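Local atomic coordinates of cystathionine gamma-synthase (Xanthomonas oryzae pv. oryzae KACC 10331, PDB entry 6LD7), a protein that probably makes cystathionine in the methionine biosynthesis pathway, using pyridoxal 5'-phosphate as cofactor. Residues V82-L93 and L233-G244; L167-K175 and Q193-D201. The protein carries 1 engineered substitution. All blocks are in the same frame, centred on the assembly; numbering follows the deposited sequence.

Interaction 1: residues V82-L93 and L233-G244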
ATOM      1  N   VAL C  82       3.321 -17.102 -14.834  1.00 26.94           N
ATOM      2  CA  VAL C  82       3.927 -17.073 -13.495  1.00 27.27           C
ATOM      3  C   VAL C  82       4.509 -15.687 -13.324  1.00 26.36           C
ATOM      4  O   VAL C  82       5.179 -15.238 -14.233  1.00 24.15           O
ATOM      5  CB  VAL C  82       5.000 -18.165 -13.365  1.00 27.20           C
ATOM      6  CG1 VAL C  82       5.655 -18.171 -12.024  1.00 29.18           C
ATOM      7  CG2 VAL C  82       4.367 -19.498 -13.567  1.00 28.77           C
ATOM      8  N   ILE C  83       4.296 -15.096 -12.156  1.00 24.33           N
ATOM      9  CA  ILE C  83       4.764 -13.737 -11.812  1.00 24.43           C
ATOM     10  C   ILE C  83       5.935 -13.861 -10.818  1.00 25.27           C
ATOM     11  O   ILE C  83       5.755 -14.417  -9.707  1.00 29.18           O
ATOM     12  CB  ILE C  83       3.581 -12.913 -11.264  1.00 23.16           C
ATOM     13  CG1 ILE C  83       2.386 -12.801 -12.247  1.00 25.87           C
ATOM     14  CG2 ILE C  83       4.061 -11.524 -10.873  1.00 25.10           C
ATOM     15  CD1 ILE C  83       2.698 -12.251 -13.607  1.00 23.65           C
ATOM     16  N   THR C  84       7.058 -13.211 -11.125  1.00 24.83           N
ATOM     17  CA  THR C  84       8.295 -13.282 -10.339  1.00 25.11           C
ATOM     18  C   THR C  84       8.542 -11.949  -9.680  1.00 25.48           C
ATOM     19  O   THR C  84       8.016 -10.879 -10.130  1.00 25.10           O
ATOM     20  CB  THR C  84       9.443 -13.795 -11.242  1.00 27.45           C
ATOM     21  OG1 THR C  84       9.647 -12.887 -12.331  1.00 25.17           O
ATOM     22  CG2 THR C  84       9.136 -15.179 -11.788  1.00 26.25           C
ATOM     23  N   SER C  85       9.417 -11.966  -8.706  1.00 23.80           N
ATOM     24  CA  SER C  85       9.787 -10.744  -7.979  1.00 29.00           C
ATOM     25  C   SER C  85      10.623  -9.793  -8.835  1.00 27.39           C
ATOM     26  O   SER C  85      10.550  -8.607  -8.534  1.00 30.71           O
ATOM     27  CB  SER C  85      10.503 -11.103  -6.679  1.00 29.91           C
ATOM     28  OG  SER C  85      11.684 -11.774  -7.074  1.00 41.75           O
ATOM     29  N   THR C  86      11.302 -10.264  -9.881  1.00 26.44           N
ATOM     30  CA  THR C  86      11.993  -9.403 -10.858  1.00 25.66           C
ATOM     31  C   THR C  86      12.005 -10.036 -12.229  1.00 25.25           C
ATOM     32  O   THR C  86      11.762 -11.303 -12.379  1.00 24.50           O
ATOM     33  CB  THR C  86      13.439  -9.186 -10.397  1.00 29.52           C
ATOM     34  OG1 THR C  86      14.217 -10.376 -10.465  1.00 28.08           O
ATOM     35  CG2 THR C  86      13.522  -8.680  -8.967  1.00 28.69           C
ATOM     36  N   GLY C  87      12.315  -9.236 -13.222  1.00 25.56           N
ATOM     37  CA  GLY C  87      12.553  -9.769 -14.594  1.00 27.50           C
ATOM     38  C   GLY C  87      13.697 -10.773 -14.617  1.00 25.61           C
ATOM     39  O   GLY C  87      13.585 -11.819 -15.250  1.00 27.70           O
ATOM     40  N   MET C  88      14.788 -10.476 -13.934  1.00 26.65           N
ATOM     41  CA  MET C  88      15.914 -11.442 -13.862  1.00 27.47           C
ATOM     42  C   MET C  88      15.418 -12.750 -13.242  1.00 25.59           C
ATOM     43  O   MET C  88      15.934 -13.760 -13.589  1.00 25.47           O
ATOM     44  CB  MET C  88      17.101 -10.942 -13.036  1.00 27.59           C
ATOM     45  CG  MET C  88      17.952  -9.870 -13.770  1.00 30.24           C
ATOM     46  SD  MET C  88      18.404 -10.367 -15.487  1.00 31.51           S
ATOM     47  CE  MET C  88      18.928 -12.028 -15.115  1.00 31.09           C
ATOM     48  N   GLY C  89      14.517 -12.702 -12.271  1.00 25.53           N
ATOM     49  CA  GLY C  89      13.953 -13.915 -11.668  1.00 23.77           C
ATOM     50  C   GLY C  89      13.165 -14.722 -12.656  1.00 24.86           C
ATOM     51  O   GLY C  89      13.150 -15.923 -12.556  1.00 24.96           O
ATOM     52  N   ALA C  90      12.498 -14.059 -13.589  1.00 24.56           N
ATOM     53  CA  ALA C  90      11.793 -14.738 -14.685  1.00 26.56           C
ATOM     54  C   ALA C  90      12.784 -15.505 -15.577  1.00 23.87           C
ATOM     55  O   ALA C  90      12.498 -16.646 -15.887  1.00 23.46           O
ATOM     56  CB  ALA C  90      10.974 -13.735 -15.489  1.00 27.66           C
ATOM     57  N   ILE C  91      13.901 -14.915 -15.915  1.00 23.35           N
ATOM     58  CA  ILE C  91      14.993 -15.576 -16.662  1.00 26.21           C
ATOM     59  C   ILE C  91      15.563 -16.736 -15.840  1.00 26.12           C
ATOM     60  O   ILE C  91      15.617 -17.874 -16.348  1.00 24.34           O
ATOM     61  CB  ILE C  91      16.057 -14.556 -17.096  1.00 27.15           C
ATOM     62  CG1 ILE C  91      15.389 -13.602 -18.080  1.00 30.58           C
ATOM     63  CG2 ILE C  91      17.234 -15.286 -17.743  1.00 32.21           C
ATOM     64  CD1 ILE C  91      16.178 -12.388 -18.357  1.00 28.50           C
ATOM     65  N   ASN C  92      15.843 -16.468 -14.561  1.00 27.81           N
ATOM     66  CA  ASN C  92      16.301 -17.497 -13.603  1.00 24.82           C
ATOM     67  C   ASN C  92      15.319 -18.680 -13.585  1.00 25.01           C
ATOM     68  O   ASN C  92      15.767 -19.870 -13.691  1.00 24.84           O
ATOM     69  CB  ASN C  92      16.499 -16.829 -12.239  1.00 27.74           C
ATOM     70  CG  ASN C  92      17.026 -17.789 -11.185  1.00 32.01           C
ATOM     71  OD1 ASN C  92      17.647 -18.710 -11.598  1.00 39.03           O
ATOM     72  ND2 ASN C  92      17.108 -17.407  -9.916  1.00 34.98           N
ATOM     73  N   LEU C  93      14.017 -18.405 -13.435  1.00 25.33           N
ATOM     74  CA  LEU C  93      13.002 -19.473 -13.432  1.00 25.36           C
ATOM     75  C   LEU C  93      13.084 -20.363 -14.695  1.00 27.93           C
ATOM     76  O   LEU C  93      13.140 -21.622 -14.613  1.00 25.02           O
ATOM     77  CB  LEU C  93      11.665 -18.769 -13.312  1.00 25.31           C
ATOM     78  CG  LEU C  93      10.488 -19.731 -13.445  1.00 27.83           C
ATOM     79  CD1 LEU C  93      10.546 -20.830 -12.413  1.00 28.14           C
ATOM     80  CD2 LEU C  93       9.190 -18.989 -13.385  1.00 26.51           C
ATOM     81  N   LEU C 233       6.714 -24.542 -14.596  1.00 26.03           N
ATOM     82  CA  LEU C 233       7.198 -23.229 -14.126  1.00 26.25           C
ATOM     83  C   LEU C 233       6.617 -22.887 -12.737  1.00 26.59           C
ATOM     84  O   LEU C 233       7.359 -22.317 -11.901  1.00 26.30           O
ATOM     85  CB  LEU C 233       6.861 -22.157 -15.138  1.00 26.89           C
ATOM     86  CG  LEU C 233       7.512 -22.281 -16.521  1.00 29.94           C
ATOM     87  CD1 LEU C 233       6.757 -21.364 -17.421  1.00 29.93           C
ATOM     88  CD2 LEU C 233       8.972 -21.887 -16.464  1.00 29.34           C
ATOM     89  N   VAL C 234       5.357 -23.230 -12.490  1.00 26.68           N
ATOM     90  CA  VAL C 234       4.688 -22.983 -11.197  1.00 26.51           C
ATOM     91  C   VAL C 234       5.474 -23.742 -10.130  1.00 28.45           C
ATOM     92  O   VAL C 234       5.702 -23.237  -9.047  1.00 27.84           O
ATOM     93  CB  VAL C 234       3.220 -23.416 -11.300  1.00 28.81           C
ATOM     94  CG1 VAL C 234       2.539 -23.553  -9.917  1.00 29.29           C
ATOM     95  CG2 VAL C 234       2.390 -22.435 -12.169  1.00 30.60           C
ATOM     96  N   TRP C 235       5.804 -24.993 -10.399  1.00 28.74           N
ATOM     97  CA  TRP C 235       6.465 -25.851  -9.404  1.00 28.61           C
ATOM     98  C   TRP C 235       7.867 -25.274  -9.085  1.00 27.58           C
ATOM     99  O   TRP C 235       8.169 -25.097  -7.937  1.00 28.38           O
ATOM    100  CB  TRP C 235       6.516 -27.272  -9.960  1.00 30.41           C
ATOM    101  CG  TRP C 235       7.018 -28.232  -8.932  1.00 31.42           C
ATOM    102  CD1 TRP C 235       6.233 -29.066  -8.170  1.00 30.17           C
ATOM    103  CD2 TRP C 235       8.416 -28.463  -8.566  1.00 29.71           C
ATOM    104  NE1 TRP C 235       7.070 -29.833  -7.375  1.00 31.38           N
ATOM    105  CE2 TRP C 235       8.395 -29.480  -7.572  1.00 32.29           C
ATOM    106  CE3 TRP C 235       9.662 -27.989  -9.025  1.00 26.66           C
ATOM    107  CZ2 TRP C 235       9.576 -29.938  -6.964  1.00 31.29           C
ATOM    108  CZ3 TRP C 235      10.824 -28.414  -8.419  1.00 29.97           C
ATOM    109  CH2 TRP C 235      10.783 -29.396  -7.408  1.00 32.11           C
ATOM    110  N   TRP C 236       8.654 -24.912 -10.088  1.00 25.54           N
ATOM    111  CA  TRP C 236      10.010 -24.360  -9.916  1.00 25.68           C
ATOM    112  C   TRP C 236       9.962 -22.992  -9.242  1.00 27.53           C
ATOM    113  O   TRP C 236      10.866 -22.698  -8.401  1.00 26.99           O
ATOM    114  CB  TRP C 236      10.762 -24.332 -11.225  1.00 26.16           C
ATOM    115  CG  TRP C 236      11.335 -25.678 -11.559  1.00 28.93           C
ATOM    116  CD1 TRP C 236      10.853 -26.549 -12.481  1.00 28.80           C
ATOM    117  CD2 TRP C 236      12.561 -26.234 -11.052  1.00 28.19           C
ATOM    118  NE1 TRP C 236      11.648 -27.645 -12.489  1.00 30.24           N
ATOM    119  CE2 TRP C 236      12.671 -27.517 -11.599  1.00 29.92           C
ATOM    120  CE3 TRP C 236      13.421 -25.873 -10.005  1.00 29.73           C
ATOM    121  CZ2 TRP C 236      13.724 -28.386 -11.304  1.00 29.49           C
ATOM    122  CZ3 TRP C 236      14.482 -26.705  -9.715  1.00 33.15           C
ATOM    123  CH2 TRP C 236      14.629 -27.945 -10.359  1.00 32.93           C
ATOM    124  N   ALA C 237       8.980 -22.161  -9.557  1.00 26.26           N
ATOM    125  CA  ALA C 237       8.888 -20.830  -8.934  1.00 27.55           C
ATOM    126  C   ALA C 237       8.623 -20.963  -7.420  1.00 27.47           C
ATOM    127  O   ALA C 237       9.259 -20.219  -6.648  1.00 27.57           O
ATOM    128  CB  ALA C 237       7.856 -19.948  -9.638  1.00 26.31           C
ATOM    129  N   ASN C 238       7.747 -21.868  -7.042  1.00 27.42           N
ATOM    130  CA  ASN C 238       7.424 -22.189  -5.621  1.00 30.44           C
ATOM    131  C   ASN C 238       8.704 -22.748  -4.954  1.00 30.39           C
ATOM    132  O   ASN C 238       9.098 -22.272  -3.902  1.00 32.08           O
ATOM    133  CB  ASN C 238       6.227 -23.130  -5.538  1.00 31.69           C
ATOM    134  CG  ASN C 238       5.995 -23.573  -4.100  1.00 37.45           C
ATOM    135  OD1 ASN C 238       5.765 -22.708  -3.276  1.00 34.24           O
ATOM    136  ND2 ASN C 238       6.233 -24.852  -3.762  1.00 34.52           N
ATOM    137  N   ALA C 239       9.362 -23.724  -5.569  1.00 27.92           N
ATOM    138  CA  ALA C 239      10.511 -24.456  -4.989  1.00 28.73           C
ATOM    139  C   ALA C 239      11.716 -23.519  -4.833  1.00 28.39           C
ATOM    140  O   ALA C 239      12.398 -23.620  -3.839  1.00 26.91           O
ATOM    141  CB  ALA C 239      10.917 -25.618  -5.855  1.00 28.00           C
ATOM    142  N   LEU C 240      11.934 -22.604  -5.764  1.00 27.69           N
ATOM    143  CA  LEU C 240      13.085 -21.666  -5.743  1.00 29.23           C
ATOM    144  C   LEU C 240      12.803 -20.383  -4.965  1.00 28.21           C
ATOM    145  O   LEU C 240      13.729 -19.631  -4.715  1.00 28.49           O
ATOM    146  CB  LEU C 240      13.457 -21.288  -7.166  1.00 28.79           C
ATOM    147  CG  LEU C 240      14.013 -22.429  -8.012  1.00 31.80           C
ATOM    148  CD1 LEU C 240      13.965 -22.000  -9.488  1.00 32.76           C
ATOM    149  CD2 LEU C 240      15.438 -22.716  -7.634  1.00 30.85           C
ATOM    150  N   GLY C 241      11.540 -20.132  -4.666  1.00 27.43           N
ATOM    151  CA  GLY C 241      11.134 -18.933  -3.921  1.00 27.87           C
ATOM    152  C   GLY C 241      11.185 -17.681  -4.759  1.00 29.21           C
ATOM    153  O   GLY C 241      11.500 -16.621  -4.150  1.00 29.04           O
ATOM    154  N   LEU C 242      10.830 -17.761  -6.056  1.00 25.91           N
ATOM    155  CA  LEU C 242      11.002 -16.624  -6.992  1.00 27.96           C
ATOM    156  C   LEU C 242       9.701 -15.840  -7.199  1.00 29.48           C
ATOM    157  O   LEU C 242       9.747 -14.828  -7.937  1.00 29.73           O
ATOM    158  CB  LEU C 242      11.423 -17.184  -8.362  1.00 32.31           C
ATOM    159  CG  LEU C 242      12.853 -17.643  -8.449  1.00 36.89           C
ATOM    160  CD1 LEU C 242      13.113 -18.292  -9.813  1.00 34.38           C
ATOM    161  CD2 LEU C 242      13.732 -16.418  -8.227  1.00 43.19           C
ATOM    162  N   THR C 243       8.557 -16.303  -6.693  1.00 27.75           N
ATOM    163  CA  THR C 243       7.283 -15.581  -6.786  1.00 30.25           C
ATOM    164  C   THR C 243       7.356 -14.182  -6.159  1.00 31.36           C
ATOM    165  O   THR C 243       8.152 -13.937  -5.260  1.00 33.37           O
ATOM    166  CB  THR C 243       6.135 -16.404  -6.230  1.00 29.70           C
ATOM    167  OG1 THR C 243       6.510 -16.785  -4.907  1.00 33.18           O
ATOM    168  CG2 THR C 243       5.905 -17.634  -7.068  1.00 30.86           C
ATOM    169  N   GLY C 244       6.533 -13.299  -6.714  1.00 36.78           N
ATOM    170  CA  GLY C 244       6.474 -11.874  -6.358  1.00 39.21           C
ATOM    171  C   GLY C 244       5.439 -11.584  -5.234  1.00 36.24           C
ATOM    172  O   GLY C 244       4.531 -12.374  -4.978  1.00 30.71           O
TER
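Leu-93 of helix 87-98 packs against helix 227-240 and the turn that follows it. Leu-93 CB lies 3.8 Å from Leu-242 CD1. CG stands anti to the backbone N (chi1 174°), which carries the branch to the other helix. There CG meets Leu-233 CD2, the two side chains crossing at about a right angle. At the tip, Leu-93 CD1 sits 3.5 Å from Ala-237 N and also touches Trp-236 CB. CD2 lies near Leu-233 O and Ala-237 CB. Val-82 adds both its methyls: Val-82 CG1 meets Ala-237 CB at 3.7 Å, and CG2 meets Val-234 CG2. A Schellman motif with Gly-241 as C-prime residue ends helix 227-240. The chain then runs beside the strand end. Ser-85 N donates to Leu-242 O at 3.0 Å, with an N-H...O angle of 152°. Gly-244 N donates to Ile-83 O at 3.3 Å, from above the carbonyl plane. Leu-242 CD1 reaches Gly-89 O at 3.6 Å. In 82-93, Gly-87 N and Met-88 N hydrogen-bond to phosphate oxygens of the modified lysine at 209. An apolar face on helix 227-240 thus adjoins a backbone-bonded turn, 242-244 against strand 80-84, that leads into the cofactor phosphate site.

Interaction 2: residues L167-K175 and Q193-D201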
ATOM      1  N   LEU C 167      11.313 -13.771 -35.899  1.00 30.14           N
ATOM      2  CA  LEU C 167      10.751 -14.807 -35.001  1.00 28.90           C
ATOM      3  C   LEU C 167      10.458 -16.078 -35.786  1.00 29.54           C
ATOM      4  O   LEU C 167      10.795 -17.199 -35.300  1.00 28.65           O
ATOM      5  CB  LEU C 167       9.487 -14.271 -34.309  1.00 27.85           C
ATOM      6  CG  LEU C 167       9.748 -13.156 -33.286  1.00 30.11           C
ATOM      7  CD1 LEU C 167       8.453 -12.619 -32.730  1.00 33.32           C
ATOM      8  CD2 LEU C 167      10.617 -13.681 -32.150  1.00 30.14           C
ATOM      9  N   ARG C 168       9.688 -15.972 -36.852  1.00 30.85           N
ATOM     10  CA  ARG C 168       9.229 -17.191 -37.584  1.00 33.24           C
ATOM     11  C   ARG C 168      10.481 -17.965 -38.060  1.00 31.80           C
ATOM     12  O   ARG C 168      10.530 -19.177 -37.925  1.00 34.01           O
ATOM     13  CB  ARG C 168       8.333 -16.856 -38.815  1.00 36.10           C
ATOM     14  CG  ARG C 168       7.541 -18.086 -39.244  1.00 41.24           C
ATOM     15  CD  ARG C 168       6.570 -17.886 -40.375  1.00 53.18           C
ATOM     16  NE  ARG C 168       5.326 -17.241 -40.010  1.00 58.94           N
ATOM     17  CZ  ARG C 168       5.036 -15.929 -40.105  1.00 60.11           C
ATOM     18  NH1 ARG C 168       5.901 -15.023 -40.540  1.00 64.95           N
ATOM     19  NH2 ARG C 168       3.863 -15.515 -39.665  1.00 66.52           N
ATOM     20  N   PHE C 169      11.450 -17.284 -38.639  1.00 30.26           N
ATOM     21  CA  PHE C 169      12.694 -17.936 -39.140  1.00 30.87           C
ATOM     22  C   PHE C 169      13.363 -18.687 -37.978  1.00 29.98           C
ATOM     23  O   PHE C 169      13.688 -19.939 -38.063  1.00 25.66           O
ATOM     24  CB  PHE C 169      13.627 -16.880 -39.775  1.00 30.48           C
ATOM     25  CG  PHE C 169      15.018 -17.387 -40.074  1.00 32.19           C
ATOM     26  CD1 PHE C 169      15.216 -18.398 -40.999  1.00 33.89           C
ATOM     27  CD2 PHE C 169      16.130 -16.799 -39.491  1.00 32.79           C
ATOM     28  CE1 PHE C 169      16.500 -18.901 -41.238  1.00 37.03           C
ATOM     29  CE2 PHE C 169      17.406 -17.276 -39.739  1.00 38.36           C
ATOM     30  CZ  PHE C 169      17.596 -18.343 -40.601  1.00 37.74           C
ATOM     31  N   VAL C 170      13.617 -17.964 -36.871  1.00 30.16           N
ATOM     32  CA  VAL C 170      14.428 -18.584 -35.778  1.00 29.09           C
ATOM     33  C   VAL C 170      13.668 -19.737 -35.158  1.00 30.54           C
ATOM     34  O   VAL C 170      14.278 -20.829 -34.964  1.00 27.37           O
ATOM     35  CB  VAL C 170      14.886 -17.567 -34.735  1.00 29.09           C
ATOM     36  CG1 VAL C 170      15.584 -18.238 -33.558  1.00 31.50           C
ATOM     37  CG2 VAL C 170      15.802 -16.588 -35.398  1.00 28.76           C
ATOM     38  N   ILE C 171      12.375 -19.525 -34.893  1.00 31.76           N
ATOM     39  CA  ILE C 171      11.589 -20.504 -34.121  1.00 32.49           C
ATOM     40  C   ILE C 171      11.408 -21.775 -34.963  1.00 32.24           C
ATOM     41  O   ILE C 171      11.606 -22.857 -34.420  1.00 29.37           O
ATOM     42  CB  ILE C 171      10.278 -19.872 -33.665  1.00 29.70           C
ATOM     43  CG1 ILE C 171      10.532 -18.781 -32.620  1.00 29.61           C
ATOM     44  CG2 ILE C 171       9.286 -20.898 -33.227  1.00 30.52           C
ATOM     45  CD1 ILE C 171       9.297 -17.910 -32.326  1.00 28.73           C
ATOM     46  N   GLU C 172      11.067 -21.676 -36.241  1.00 32.86           N
ATOM     47  CA  GLU C 172      10.939 -22.899 -37.090  1.00 32.69           C
ATOM     48  C   GLU C 172      12.286 -23.598 -37.210  1.00 31.15           C
ATOM     49  O   GLU C 172      12.292 -24.807 -37.121  1.00 34.04           O
ATOM     50  CB  GLU C 172      10.513 -22.580 -38.532  1.00 37.89           C
ATOM     51  CG  GLU C 172       9.082 -22.049 -38.603  1.00 45.99           C
ATOM     52  CD  GLU C 172       7.981 -22.956 -38.070  1.00 53.21           C
ATOM     53  OE1 GLU C 172       8.212 -24.208 -37.886  1.00 59.00           O
ATOM     54  OE2 GLU C 172       6.887 -22.420 -37.840  1.00 60.83           O
ATOM     55  N   ALA C 173      13.414 -22.901 -37.365  1.00 30.94           N
ATOM     56  CA  ALA C 173      14.728 -23.627 -37.432  1.00 34.46           C
ATOM     57  C   ALA C 173      15.024 -24.330 -36.096  1.00 35.40           C
ATOM     58  O   ALA C 173      15.489 -25.489 -36.072  1.00 34.27           O
ATOM     59  CB  ALA C 173      15.842 -22.687 -37.827  1.00 34.56           C
ATOM     60  N   ALA C 174      14.758 -23.671 -34.955  1.00 33.63           N
ATOM     61  CA  ALA C 174      14.962 -24.279 -33.629  1.00 32.61           C
ATOM     62  C   ALA C 174      14.112 -25.548 -33.514  1.00 33.86           C
ATOM     63  O   ALA C 174      14.613 -26.555 -33.043  1.00 32.84           O
ATOM     64  CB  ALA C 174      14.647 -23.298 -32.496  1.00 30.25           C
ATOM     65  N   LYS C 175      12.838 -25.476 -33.838  1.00 35.91           N
ATOM     66  CA  LYS C 175      11.945 -26.641 -33.711  1.00 40.26           C
ATOM     67  C   LYS C 175      12.468 -27.831 -34.540  1.00 43.83           C
ATOM     68  O   LYS C 175      12.291 -28.923 -34.127  1.00 39.67           O
ATOM     69  CB  LYS C 175      10.569 -26.284 -34.265  1.00 43.59           C
ATOM     70  CG  LYS C 175       9.861 -25.329 -33.364  1.00 51.70           C
ATOM     71  CD  LYS C 175       8.424 -25.148 -33.623  1.00 54.17           C
ATOM     72  CE  LYS C 175       7.809 -24.729 -32.301  1.00 55.50           C
ATOM     73  NZ  LYS C 175       6.498 -24.155 -32.552  1.00 56.08           N
ATOM     74  N   GLN C 193       3.684  -7.171 -29.782  1.00 27.72           N
ATOM     75  CA  GLN C 193       4.363  -8.361 -30.326  1.00 27.89           C
ATOM     76  C   GLN C 193       3.907  -9.536 -29.494  1.00 26.03           C
ATOM     77  O   GLN C 193       3.967  -9.461 -28.184  1.00 24.44           O
ATOM     78  CB  GLN C 193       5.905  -8.185 -30.337  1.00 25.85           C
ATOM     79  CG  GLN C 193       6.654  -9.331 -30.959  1.00 25.84           C
ATOM     80  CD  GLN C 193       8.137  -9.051 -30.955  1.00 28.34           C
ATOM     81  OE1 GLN C 193       8.860  -9.177 -29.891  1.00 29.66           O
ATOM     82  NE2 GLN C 193       8.629  -8.727 -32.144  1.00 20.61           N
ATOM     83  N   LYS C 194       3.576 -10.588 -30.201  1.00 25.46           N
ATOM     84  CA  LYS C 194       3.081 -11.854 -29.628  1.00 28.03           C
ATOM     85  C   LYS C 194       3.901 -13.036 -30.120  1.00 29.00           C
ATOM     86  O   LYS C 194       3.501 -13.787 -31.024  1.00 29.47           O
ATOM     87  CB  LYS C 194       1.614 -12.013 -29.964  1.00 29.42           C
ATOM     88  CG  LYS C 194       0.702 -11.001 -29.281  1.00 35.44           C
ATOM     89  CD  LYS C 194      -0.787 -11.166 -29.647  1.00 35.64           C
ATOM     90  CE  LYS C 194      -1.244 -12.558 -29.244  1.00 38.94           C
ATOM     91  NZ  LYS C 194      -2.718 -12.665 -29.340  1.00 42.89           N
ATOM     92  N   PRO C 195       5.036 -13.303 -29.450  1.00 29.03           N
ATOM     93  CA  PRO C 195       5.939 -14.358 -29.886  1.00 28.94           C
ATOM     94  C   PRO C 195       5.320 -15.759 -29.893  1.00 30.64           C
ATOM     95  O   PRO C 195       5.720 -16.615 -30.750  1.00 30.66           O
ATOM     96  CB  PRO C 195       7.128 -14.237 -28.946  1.00 28.54           C
ATOM     97  CG  PRO C 195       7.063 -12.817 -28.493  1.00 28.53           C
ATOM     98  CD  PRO C 195       5.578 -12.526 -28.337  1.00 28.57           C
ATOM     99  N   LEU C 196       4.321 -15.995 -29.061  1.00 28.09           N
ATOM    100  CA  LEU C 196       3.680 -17.345 -29.015  1.00 30.31           C
ATOM    101  C   LEU C 196       2.867 -17.529 -30.279  1.00 29.93           C
ATOM    102  O   LEU C 196       2.658 -18.657 -30.583  1.00 31.66           O
ATOM    103  CB  LEU C 196       2.803 -17.582 -27.784  1.00 31.54           C
ATOM    104  CG  LEU C 196       3.451 -17.338 -26.403  1.00 34.24           C
ATOM    105  CD1 LEU C 196       2.481 -17.631 -25.239  1.00 35.65           C
ATOM    106  CD2 LEU C 196       4.701 -18.159 -26.201  1.00 31.60           C
ATOM    107  N   ASP C 197       2.459 -16.483 -30.988  1.00 30.33           N
ATOM    108  CA  ASP C 197       1.729 -16.651 -32.263  1.00 33.99           C
ATOM    109  C   ASP C 197       2.683 -17.258 -33.303  1.00 36.84           C
ATOM    110  O   ASP C 197       2.188 -17.799 -34.217  1.00 35.93           O
ATOM    111  CB  ASP C 197       1.183 -15.333 -32.825  1.00 38.05           C
ATOM    112  CG  ASP C 197      -0.038 -14.798 -32.085  1.00 40.99           C
ATOM    113  OD1 ASP C 197      -0.498 -15.506 -31.217  1.00 42.96           O
ATOM    114  OD2 ASP C 197      -0.538 -13.674 -32.413  1.00 52.46           O
ATOM    115  N   PHE C 198       3.998 -17.091 -33.167  1.00 33.71           N
ATOM    116  CA  PHE C 198       5.018 -17.582 -34.099  1.00 32.12           C
ATOM    117  C   PHE C 198       5.501 -18.958 -33.645  1.00 32.61           C
ATOM    118  O   PHE C 198       6.461 -19.447 -34.202  1.00 38.11           O
ATOM    119  CB  PHE C 198       6.137 -16.541 -34.182  1.00 33.98           C
ATOM    120  CG  PHE C 198       5.709 -15.232 -34.776  1.00 33.72           C
ATOM    121  CD1 PHE C 198       5.681 -15.062 -36.143  1.00 37.17           C
ATOM    122  CD2 PHE C 198       5.315 -14.175 -34.010  1.00 34.90           C
ATOM    123  CE1 PHE C 198       5.229 -13.898 -36.725  1.00 34.19           C
ATOM    124  CE2 PHE C 198       4.895 -12.994 -34.598  1.00 33.91           C
ATOM    125  CZ  PHE C 198       4.845 -12.863 -35.959  1.00 34.98           C
ATOM    126  N   GLY C 199       4.941 -19.540 -32.598  1.00 34.22           N
ATOM    127  CA  GLY C 199       5.275 -20.914 -32.169  1.00 33.45           C
ATOM    128  C   GLY C 199       6.321 -20.974 -31.053  1.00 32.38           C
ATOM    129  O   GLY C 199       6.716 -22.066 -30.661  1.00 28.59           O
ATOM    130  N   ALA C 200       6.716 -19.860 -30.464  1.00 29.94           N
ATOM    131  CA  ALA C 200       7.638 -19.885 -29.288  1.00 29.62           C
ATOM    132  C   ALA C 200       7.064 -20.712 -28.137  1.00 29.64           C
ATOM    133  O   ALA C 200       5.851 -20.678 -27.953  1.00 29.05           O
ATOM    134  CB  ALA C 200       7.943 -18.489 -28.803  1.00 30.97           C
ATOM    135  N   ASP C 201       7.929 -21.375 -27.348  1.00 29.83           N
ATOM    136  CA  ASP C 201       7.486 -22.158 -26.191  1.00 29.60           C
ATOM    137  C   ASP C 201       7.162 -21.227 -25.034  1.00 28.12           C
ATOM    138  O   ASP C 201       6.157 -21.470 -24.316  1.00 28.58           O
ATOM    139  CB  ASP C 201       8.519 -23.202 -25.857  1.00 31.46           C
ATOM    140  CG  ASP C 201       8.763 -24.136 -27.047  1.00 35.39           C
ATOM    141  OD1 ASP C 201       7.869 -24.958 -27.293  1.00 37.93           O
ATOM    142  OD2 ASP C 201       9.841 -23.997 -27.760  1.00 35.98           O
TER
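Phe-198 points its side chain at helix 167-176 and meets Leu-167, Arg-168 and Ile-171. Its CG is anti to the carbonyl carbon. Leu-167 lies over one ring face, while Arg-168 approaches obliquely. Leu-167 CB is 3.9 Å from Phe-198 CG. Leu-167 CD1 goes on to Phe-198 CD2 at 3.7 Å. Arg-168 runs extended through chi2, then bends at chi3 (-78°). This brings Phe-198 CD1 over one face of the guanidinium, offset toward its rim. Arg-168 NH2 is 3.6 Å from Phe-198 CE1. The two planes are 67° apart, so this is no flat stack. Ile-171 uses two branches. Ile-171 CG2 rests 3.3 Å from Phe-198 O. Ile-171 CD1 lies 3.8 Å from Ala-200 CB and also packs against Phe-198 CB. Lys-175 is extended beyond CG. Lys-175 NZ gives the one hydrogen bond between the segments, 2.8 Å to Gly-199 O, with the donor tilted 23° from the carbonyl plane. Arg-225 approaches the same oxygen in a weak bond. The arrangement is a helix packed on the loop between parallel strands 180-184 and 202-206, in the large sheet of the PLP-dependent transferase fold.

Following the chain from the N terminus, residues 82-93 come first, on strand 80-84 and helix 87-98. Residues 167-175 and 193-201 follow, and interaction 2 closes a short loop of 17 residues that contains strand 180-184. Residues 233-244 come last, so interaction 1 closes a loop of 139 residues. The smaller loop lies wholly within the larger one; the two do not cross. Interaction 1 joins helix 227-240 to strand 80-84, an outermost strand within this chain. Interaction 2 fixes helix 167-176 to the chain leading into strand 202-206. Their centres are 23 Å apart and they do not touch. Both attach helices or loops to one seven-stranded sheet, interaction 2 beside strands 180-184 and 202-206.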